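Local coordinates for protein beta-galactosidase (Marinomonas sp. ef1, PDB 6Y2K) that hydrolyses beta-galactosides as a cold-active glycoside hydrolase family 42 enzyme that assembles into a hexamer, at residues R231-G245 / K254-S266. Numbering follows the deposited sequence. Where two conformers were deposited one is given.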
ATOM      1  N   ARG A 231      40.856  -6.162 -48.076  1.00 20.53           N
ATOM      2  CA  ARG A 231      41.926  -5.167 -48.309  1.00 22.65           C
ATOM      3  C   ARG A 231      42.641  -5.384 -49.643  1.00 23.97           C
ATOM      4  O   ARG A 231      42.944  -4.422 -50.352  1.00 23.94           O
ATOM      5  CB  ARG A 231      43.000  -5.208 -47.208  1.00 23.65           C
ATOM      6  CG  ARG A 231      42.589  -4.714 -45.833  1.00 24.93           C
ATOM      7  CD  ARG A 231      42.030  -3.311 -45.857  1.00 25.62           C
ATOM      8  NE  ARG A 231      41.754  -2.829 -44.507  1.00 26.04           N
ATOM      9  CZ  ARG A 231      40.975  -1.789 -44.220  1.00 25.77           C
ATOM     10  NH1 ARG A 231      40.363  -1.086 -45.184  1.00 25.45           N
ATOM     11  NH2 ARG A 231      40.793  -1.461 -42.948  1.00 26.83           N
ATOM     12  N   GLU A 232      42.924  -6.647 -49.955  1.00 25.22           N
ATOM     13  CA  GLU A 232      43.615  -7.021 -51.194  1.00 26.93           C
ATOM     14  C   GLU A 232      42.747  -6.736 -52.422  1.00 25.25           C
ATOM     15  O   GLU A 232      43.193  -6.071 -53.361  1.00 24.06           O
ATOM     16  CB  GLU A 232      44.016  -8.506 -51.136  1.00 29.98           C
ATOM     17  CG  GLU A 232      44.640  -9.114 -52.394  1.00 33.69           C
ATOM     18  CD  GLU A 232      45.941  -8.462 -52.834  1.00 37.85           C
ATOM     19  OE1 GLU A 232      46.340  -8.695 -54.002  1.00 43.74           O
ATOM     20  OE2 GLU A 232      46.584  -7.735 -52.036  1.00 41.10           O
ATOM     21  N   HIS A 233      41.505  -7.214 -52.394  1.00 23.13           N
ATOM     22  CA  HIS A 233      40.647  -7.217 -53.582  1.00 22.90           C
ATOM     23  C   HIS A 233      39.612  -6.106 -53.656  1.00 22.20           C
ATOM     24  O   HIS A 233      38.935  -5.988 -54.675  1.00 21.92           O
ATOM     25  CB  HIS A 233      39.964  -8.576 -53.717  1.00 23.72           C
ATOM     26  CG  HIS A 233      40.928  -9.701 -53.909  1.00 24.69           C
ATOM     27  ND1 HIS A 233      41.643  -9.872 -55.075  1.00 25.54           N
ATOM     28  CD2 HIS A 233      41.322 -10.692 -53.075  1.00 24.96           C
ATOM     29  CE1 HIS A 233      42.431 -10.925 -54.954  1.00 25.59           C
ATOM     30  NE2 HIS A 233      42.250 -11.445 -53.754  1.00 25.72           N
ATOM     31  N   SER A 234      39.481  -5.294 -52.605  1.00 21.40           N
ATOM     32  CA  SER A 234      38.520  -4.184 -52.608  1.00 21.18           C
ATOM     33  C   SER A 234      39.089  -2.936 -51.933  1.00 22.13           C
ATOM     34  O   SER A 234      38.464  -2.344 -51.040  1.00 21.65           O
ATOM     35  CB  SER A 234      37.201  -4.618 -51.965  1.00 20.74           C
ATOM     36  OG  SER A 234      36.141  -3.730 -52.302  1.00 19.42           O
ATOM     37  N   ALA A 235      40.272  -2.532 -52.398  1.00 22.85           N
ATOM     38  CA  ALA A 235      40.930  -1.300 -51.952  1.00 23.46           C
ATOM     39  C   ALA A 235      40.010  -0.094 -52.085  1.00 22.74           C
ATOM     40  O   ALA A 235      39.257   0.030 -53.062  1.00 22.48           O
ATOM     41  CB  ALA A 235      42.212  -1.058 -52.746  1.00 24.32           C
ATOM     42  N   GLY A 236      40.046   0.773 -51.076  1.00 22.81           N
ATOM     43  CA  GLY A 236      39.224   1.979 -51.060  1.00 22.38           C
ATOM     44  C   GLY A 236      37.839   1.836 -50.453  1.00 22.54           C
ATOM     45  O   GLY A 236      37.199   2.851 -50.175  1.00 23.37           O
ATOM     46  N   ARG A 237      37.361   0.601 -50.254  1.00 21.06           N
ATOM     47  CA  ARG A 237      36.029   0.365 -49.675  1.00 20.01           C
ATOM     48  C   ARG A 237      36.101   0.383 -48.138  1.00 19.35           C
ATOM     49  O   ARG A 237      37.040  -0.161 -47.561  1.00 18.95           O
ATOM     50  CB  ARG A 237      35.452  -0.973 -50.154  1.00 19.53           C
ATOM     51  CG  ARG A 237      34.772  -0.917 -51.511  1.00 20.00           C
ATOM     52  CD  ARG A 237      35.708  -0.536 -52.656  1.00 20.16           C
ATOM     53  NE  ARG A 237      34.987  -0.500 -53.928  1.00 20.62           N
ATOM     54  CZ  ARG A 237      35.542  -0.248 -55.113  1.00 20.64           C
ATOM     55  NH1 ARG A 237      34.783  -0.239 -56.204  1.00 20.46           N
ATOM     56  NH2 ARG A 237      36.851  -0.023 -55.222  1.00 20.56           N
ATOM     57  N   ASP A 238      35.113   1.009 -47.492  1.00 18.60           N
ATOM     58  CA  ASP A 238      35.028   1.016 -46.030  1.00 18.72           C
ATOM     59  C   ASP A 238      34.640  -0.366 -45.520  1.00 17.97           C
ATOM     60  O   ASP A 238      33.613  -0.905 -45.922  1.00 18.24           O
ATOM     61  CB  ASP A 238      33.980   2.018 -45.537  1.00 19.39           C
ATOM     62  CG  ASP A 238      34.396   3.462 -45.737  1.00 19.55           C
ATOM     63  OD1 ASP A 238      35.586   3.788 -45.583  1.00 20.67           O
ATOM     64  OD2 ASP A 238      33.506   4.285 -45.989  1.00 20.33           O
ATOM     65  N   LEU A 239      35.470  -0.939 -44.658  1.00 17.49           N
ATOM     66  CA  LEU A 239      35.162  -2.227 -44.030  1.00 17.05           C
ATOM     67  C   LEU A 239      34.543  -1.949 -42.665  1.00 17.00           C
ATOM     68  O   LEU A 239      35.087  -1.175 -41.869  1.00 17.14           O
ATOM     69  CB  LEU A 239      36.423  -3.080 -43.916  1.00 17.06           C
ATOM     70  CG  LEU A 239      37.224  -3.238 -45.225  1.00 16.97           C
ATOM     71  CD1 LEU A 239      38.401  -4.165 -45.022  1.00 17.06           C
ATOM     72  CD2 LEU A 239      36.336  -3.753 -46.350  1.00 16.85           C
ATOM     73  N   VAL A 240      33.402  -2.584 -42.417  1.00 17.02           N
ATOM     74  CA  VAL A 240      32.570  -2.303 -41.254  1.00 16.76           C
ATOM     75  C   VAL A 240      32.018  -3.613 -40.704  1.00 16.55           C
ATOM     76  O   VAL A 240      31.891  -4.599 -41.441  1.00 15.95           O
ATOM     77  CB  VAL A 240      31.427  -1.313 -41.632  1.00 17.05           C
ATOM     78  CG1 VAL A 240      30.489  -1.882 -42.684  1.00 17.70           C
ATOM     79  CG2 VAL A 240      30.633  -0.856 -40.412  1.00 17.27           C
ATOM     80  N   HIS A 241      31.732  -3.627 -39.405  1.00 16.05           N
ATOM     81  CA  HIS A 241      30.919  -4.671 -38.808  1.00 15.33           C
ATOM     82  C   HIS A 241      29.761  -4.045 -38.025  1.00 15.51           C
ATOM     83  O   HIS A 241      29.857  -2.892 -37.574  1.00 15.88           O
ATOM     84  CB  HIS A 241      31.739  -5.608 -37.916  1.00 15.25           C
ATOM     85  CG  HIS A 241      30.941  -6.779 -37.446  1.00 15.06           C
ATOM     86  ND1 HIS A 241      30.599  -7.819 -38.282  1.00 15.07           N
ATOM     87  CD2 HIS A 241      30.313  -7.019 -36.270  1.00 15.45           C
ATOM     88  CE1 HIS A 241      29.830  -8.669 -37.629  1.00 15.18           C
ATOM     89  NE2 HIS A 241      29.637  -8.207 -36.407  1.00 14.80           N
ATOM     90  N   ASN A 242      28.660  -4.793 -37.905  1.00 15.14           N
ATOM     91  CA  ASN A 242      27.460  -4.319 -37.206  1.00 15.51           C
ATOM     92  C   ASN A 242      27.366  -4.918 -35.791  1.00 15.70           C
ATOM     93  O   ASN A 242      27.033  -6.084 -35.615  1.00 15.47           O
ATOM     94  CB  ASN A 242      26.179  -4.525 -38.046  1.00 15.37           C
ATOM     95  CG  ASN A 242      25.917  -5.978 -38.429  1.00 15.29           C
ATOM     96  OD1 ASN A 242      26.840  -6.781 -38.593  1.00 15.32           O
ATOM     97  ND2 ASN A 242      24.640  -6.317 -38.582  1.00 15.04           N
ATOM     98  N   TYR A 243      27.689  -4.083 -34.802  1.00 15.87           N
ATOM     99  CA  TYR A 243      27.666  -4.442 -33.383  1.00 15.81           C
ATOM    100  C   TYR A 243      26.270  -4.231 -32.797  1.00 15.60           C
ATOM    101  O   TYR A 243      25.369  -3.720 -33.473  1.00 15.53           O
ATOM    102  CB  TYR A 243      28.692  -3.609 -32.611  1.00 15.84           C
ATOM    103  CG  TYR A 243      30.082  -3.642 -33.204  1.00 16.07           C
ATOM    104  CD1 TYR A 243      30.751  -4.849 -33.383  1.00 16.55           C
ATOM    105  CD2 TYR A 243      30.741  -2.464 -33.569  1.00 16.53           C
ATOM    106  CE1 TYR A 243      32.035  -4.890 -33.921  1.00 16.86           C
ATOM    107  CE2 TYR A 243      32.029  -2.493 -34.103  1.00 16.72           C
ATOM    108  CZ  TYR A 243      32.674  -3.709 -34.280  1.00 17.06           C
ATOM    109  OH  TYR A 243      33.958  -3.746 -34.813  1.00 17.35           O
ATOM    110  N   MET A 244      26.093  -4.624 -31.537  1.00 15.79           N
ATOM    111  CA  MET A 244      24.767  -4.667 -30.921  1.00 15.90           C
ATOM    112  C   MET A 244      24.693  -3.866 -29.633  1.00 15.80           C
ATOM    113  O   MET A 244      25.715  -3.536 -29.030  1.00 15.73           O
ATOM    114  CB  MET A 244      24.375  -6.113 -30.641  1.00 16.02           C
ATOM    115  CG  MET A 244      24.258  -6.967 -31.895  1.00 16.15           C
ATOM    116  SD  MET A 244      24.052  -8.716 -31.536  1.00 16.02           S
ATOM    117  CE  MET A 244      25.699  -9.163 -30.993  1.00 16.23           C
ATOM    118  N   GLY A 245      23.465  -3.550 -29.229  1.00 15.61           N
ATOM    119  CA  GLY A 245      23.205  -2.978 -27.915  1.00 15.99           C
ATOM    120  C   GLY A 245      23.327  -4.056 -26.848  1.00 15.96           C
ATOM    121  O   GLY A 245      22.889  -5.182 -27.054  1.00 16.52           O
ATOM    122  N   LYS A 254      39.088  -4.265 -30.026  1.00 17.65           N
ATOM    123  CA  LYS A 254      40.124  -5.064 -30.686  1.00 18.10           C
ATOM    124  C   LYS A 254      39.687  -5.477 -32.091  1.00 18.15           C
ATOM    125  O   LYS A 254      40.460  -5.349 -33.042  1.00 18.28           O
ATOM    126  CB  LYS A 254      40.517  -6.278 -29.834  1.00 18.58           C
ATOM    127  CG  LYS A 254      41.810  -6.948 -30.278  1.00 19.26           C
ATOM    128  CD  LYS A 254      42.228  -8.047 -29.317  1.00 19.78           C
ATOM    129  CE  LYS A 254      43.552  -8.669 -29.751  1.00 20.24           C
ATOM    130  NZ  LYS A 254      43.995  -9.777 -28.861  1.00 20.16           N
ATOM    131  N   VAL A 255      38.443  -5.936 -32.229  1.00 17.79           N
ATOM    132  CA  VAL A 255      37.868  -6.208 -33.561  1.00 18.07           C
ATOM    133  C   VAL A 255      37.898  -4.925 -34.404  1.00 18.19           C
ATOM    134  O   VAL A 255      38.246  -4.963 -35.581  1.00 18.44           O
ATOM    135  CB  VAL A 255      36.433  -6.778 -33.467  1.00 17.74           C
ATOM    136  CG1 VAL A 255      35.747  -6.830 -34.832  1.00 18.14           C
ATOM    137  CG2 VAL A 255      36.466  -8.168 -32.849  1.00 17.85           C
ATOM    138  N   GLY A 256      37.561  -3.796 -33.779  1.00 18.97           N
ATOM    139  CA  GLY A 256      37.556  -2.491 -34.433  1.00 19.29           C
ATOM    140  C   GLY A 256      38.881  -2.012 -35.005  1.00 19.57           C
ATOM    141  O   GLY A 256      38.870  -1.238 -35.966  1.00 19.27           O
ATOM    142  N   GLN A 257      40.007  -2.459 -34.435  1.00 20.07           N
ATOM    143  CA  GLN A 257      41.353  -2.134 -34.941  0.50 20.83           C
ATOM    144  C   GLN A 257      41.535  -2.564 -36.402  1.00 20.64           C
ATOM    145  O   GLN A 257      42.309  -1.960 -37.144  1.00 20.29           O
ATOM    146  CB  GLN A 257      42.452  -2.825 -34.111  0.50 21.73           C
ATOM    147  CG  GLN A 257      42.641  -2.343 -32.682  0.50 22.40           C
ATOM    148  CD  GLN A 257      43.646  -3.195 -31.921  0.50 22.97           C
ATOM    149  OE1 GLN A 257      43.817  -3.045 -30.715  0.50 23.19           O
ATOM    150  NE2 GLN A 257      44.311  -4.106 -32.630  0.50 24.02           N
ATOM    151  N   ASP A 258      40.837  -3.629 -36.806  1.00 19.50           N
ATOM    152  CA  ASP A 258      40.953  -4.177 -38.159  1.00 19.60           C
ATOM    153  C   ASP A 258      39.932  -3.626 -39.158  1.00 18.97           C
ATOM    154  O   ASP A 258      39.910  -4.054 -40.306  1.00 19.50           O
ATOM    155  CB  ASP A 258      40.881  -5.716 -38.098  1.00 19.80           C
ATOM    156  CG  ASP A 258      42.046  -6.325 -37.318  1.00 19.92           C
ATOM    157  OD1 ASP A 258      43.182  -5.833 -37.460  1.00 19.19           O
ATOM    158  OD2 ASP A 258      41.833  -7.302 -36.568  1.00 19.70           O
ATOM    159  N   LEU A 259      39.102  -2.675 -38.734  1.00 18.15           N
ATOM    160  CA  LEU A 259      38.025  -2.154 -39.559  1.00 17.97           C
ATOM    161  C   LEU A 259      38.117  -0.634 -39.662  1.00 17.67           C
ATOM    162  O   LEU A 259      38.851   0.010 -38.907  1.00 17.29           O
ATOM    163  CB  LEU A 259      36.671  -2.575 -38.980  1.00 18.38           C
ATOM    164  CG  LEU A 259      36.384  -4.086 -38.999  1.00 18.60           C
ATOM    165  CD1 LEU A 259      35.239  -4.410 -38.046  1.00 18.94           C
ATOM    166  CD2 LEU A 259      36.057  -4.589 -40.402  1.00 18.55           C
ATOM    167  N   ASP A 260      37.377  -0.076 -40.614  1.00 17.38           N
ATOM    168  CA  ASP A 260      37.364   1.370 -40.856  1.00 17.32           C
ATOM    169  C   ASP A 260      36.256   2.096 -40.109  1.00 17.32           C
ATOM    170  O   ASP A 260      36.400   3.276 -39.791  1.00 17.66           O
ATOM    171  CB  ASP A 260      37.222   1.643 -42.350  1.00 17.13           C
ATOM    172  CG  ASP A 260      38.343   1.032 -43.150  1.00 17.29           C
ATOM    173  OD1 ASP A 260      39.527   1.235 -42.782  1.00 17.19           O
ATOM    174  OD2 ASP A 260      38.048   0.315 -44.130  1.00 17.14           O
ATOM    175  N   VAL A 261      35.141   1.404 -39.864  1.00 17.00           N
ATOM    176  CA  VAL A 261      33.943   2.010 -39.293  1.00 16.76           C
ATOM    177  C   VAL A 261      33.348   1.046 -38.270  1.00 16.19           C
ATOM    178  O   VAL A 261      33.362  -0.169 -38.486  1.00 15.40           O
ATOM    179  CB  VAL A 261      32.864   2.261 -40.378  1.00 17.31           C
ATOM    180  CG1 VAL A 261      31.617   2.894 -39.766  1.00 17.63           C
ATOM    181  CG2 VAL A 261      33.411   3.124 -41.518  1.00 17.68           C
ATOM    182  N   ALA A 262      32.837   1.594 -37.168  1.00 15.80           N
ATOM    183  CA  ALA A 262      32.020   0.834 -36.227  1.00 16.01           C
ATOM    184  C   ALA A 262      30.573   1.174 -36.525  1.00 15.76           C
ATOM    185  O   ALA A 262      30.200   2.343 -36.511  1.00 15.93           O
ATOM    186  CB  ALA A 262      32.362   1.205 -34.798  1.00 15.93           C
ATOM    187  N   SER A 263      29.766   0.163 -36.821  1.00 15.62           N
ATOM    188  CA  SER A 263      28.331   0.358 -36.965  1.00 15.62           C
ATOM    189  C   SER A 263      27.622  -0.448 -35.902  1.00 15.38           C
ATOM    190  O   SER A 263      28.195  -1.388 -35.345  1.00 15.98           O
ATOM    191  CB  SER A 263      27.834  -0.041 -38.352  1.00 15.57           C
ATOM    192  OG  SER A 263      27.839  -1.436 -38.544  1.00 15.65           O
ATOM    193  N   TRP A 264      26.385  -0.073 -35.605  1.00 15.24           N
ATOM    194  CA  TRP A 264      25.604  -0.841 -34.643  1.00 15.51           C
ATOM    195  C   TRP A 264      24.115  -0.813 -34.907  1.00 15.07           C
ATOM    196  O   TRP A 264      23.622  -0.046 -35.744  1.00 14.69           O
ATOM    197  CB  TRP A 264      25.967  -0.451 -33.200  1.00 15.78           C
ATOM    198  CG  TRP A 264      25.279   0.753 -32.680  1.00 15.86           C
ATOM    199  CD1 TRP A 264      25.525   2.048 -33.021  1.00 16.17           C
ATOM    200  CD2 TRP A 264      24.248   0.781 -31.687  1.00 15.89           C
ATOM    201  NE1 TRP A 264      24.696   2.889 -32.311  1.00 16.25           N
ATOM    202  CE2 TRP A 264      23.903   2.137 -31.482  1.00 16.15           C
ATOM    203  CE3 TRP A 264      23.591  -0.207 -30.940  1.00 16.02           C
ATOM    204  CZ2 TRP A 264      22.915   2.528 -30.575  1.00 16.15           C
ATOM    205  CZ3 TRP A 264      22.600   0.179 -30.037  1.00 16.07           C
ATOM    206  CH2 TRP A 264      22.280   1.536 -29.857  1.00 16.03           C
ATOM    207  N   ASP A 265      23.418  -1.698 -34.198  1.00 15.10           N
ATOM    208  CA  ASP A 265      22.042  -2.032 -34.476  1.00 14.91           C
ATOM    209  C   ASP A 265      21.186  -1.637 -33.277  1.00 15.22           C
ATOM    210  O   ASP A 265      21.256  -2.278 -32.223  1.00 15.36           O
ATOM    211  CB  ASP A 265      21.941  -3.532 -34.786  1.00 14.88           C
ATOM    212  CG  ASP A 265      22.775  -3.946 -36.006  1.00 14.97           C
ATOM    213  OD1 ASP A 265      23.147  -3.068 -36.800  1.00 15.02           O
ATOM    214  OD2 ASP A 265      23.051  -5.152 -36.190  1.00 15.10           O
ATOM    215  N   SER A 266      20.391  -0.580 -33.457  1.00 15.27           N
ATOM    216  CA  SER A 266      19.660   0.084 -32.381  1.00 15.24           C
ATOM    217  C   SER A 266      18.171  -0.207 -32.452  1.00 14.92           C
ATOM    218  O   SER A 266      17.479   0.200 -33.400  1.00 14.65           O
ATOM    219  CB  SER A 266      19.866   1.598 -32.432  1.00 15.35           C
ATOM    220  OG  SER A 266      19.169   2.228 -31.357  1.00 15.88           O
TER
HETATM  221  O   HOH W   1      34.569  -1.370 -36.107  1.00 16.38           O
HETATM  222  O   HOH W   2      21.224  -4.570 -30.827  1.00 22.56           O
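Arg231 and Asp260 form the charged part of this contact: the guanidinium meets the carboxylate end-on, Arg231 NH1 lying 2.9 Å from Asp260 OD2 and NH2 donating to OD1. The pairing is not coplanar, for the two planes stand 57° apart; NH1 uses the syn lone pair of OD2, whereas NH2 reaches OD1 from above the carboxylate plane. Asp260 OD2 also accepts from Leu239 N on its anti side, at 2.9 Å and almost straight (175°). With chi1 at -59°, Asp260 holds CG anti to its own carbonyl carbon, turning the carboxylate to this amide. Replacing Asp260 by an alanine is likely to leave Arg231 without its carboxylate and the Leu239 N-H without its acceptor.

Backbone bonds join parallel strands 238-244 and 261-266, neighbours in the eight-stranded TIM barrel. Leu239 O accepts from Val261 N and also from Asp260 N, just before the strand, and Tyr243 N donates to Ser263 O at 2.8 Å. His241 O is gripped twice, by Ser263 N nearly in line with the carbonyl and by Ser263 OG, 2.7 Å away and above the carbonyl plane.

Among apolar contacts, the Tyr243 ring turns its edge to Ala262, Tyr243 CE2 lying 3.8 Å from Ala262 CB. Tyr243 OH, 3.5 Å from Leu259 CD1, also touches Val255 CG1. Tyr243 thus reaches from its strand to helix 252-256. A water links its hydroxyl to Val261 O, to which the water donates.

Farther along, Asn242 ND2 makes a weak bond to Asp265 OD2 at 3.1 Å, while its stronger partner is Asn141. The chemistry thus runs from a salt bridge where the strands begin, through the buried Tyr243 ring, to the Asn242-Asp265 pair toward their C-terminal ends, the side on which TIM barrels carry their active sites.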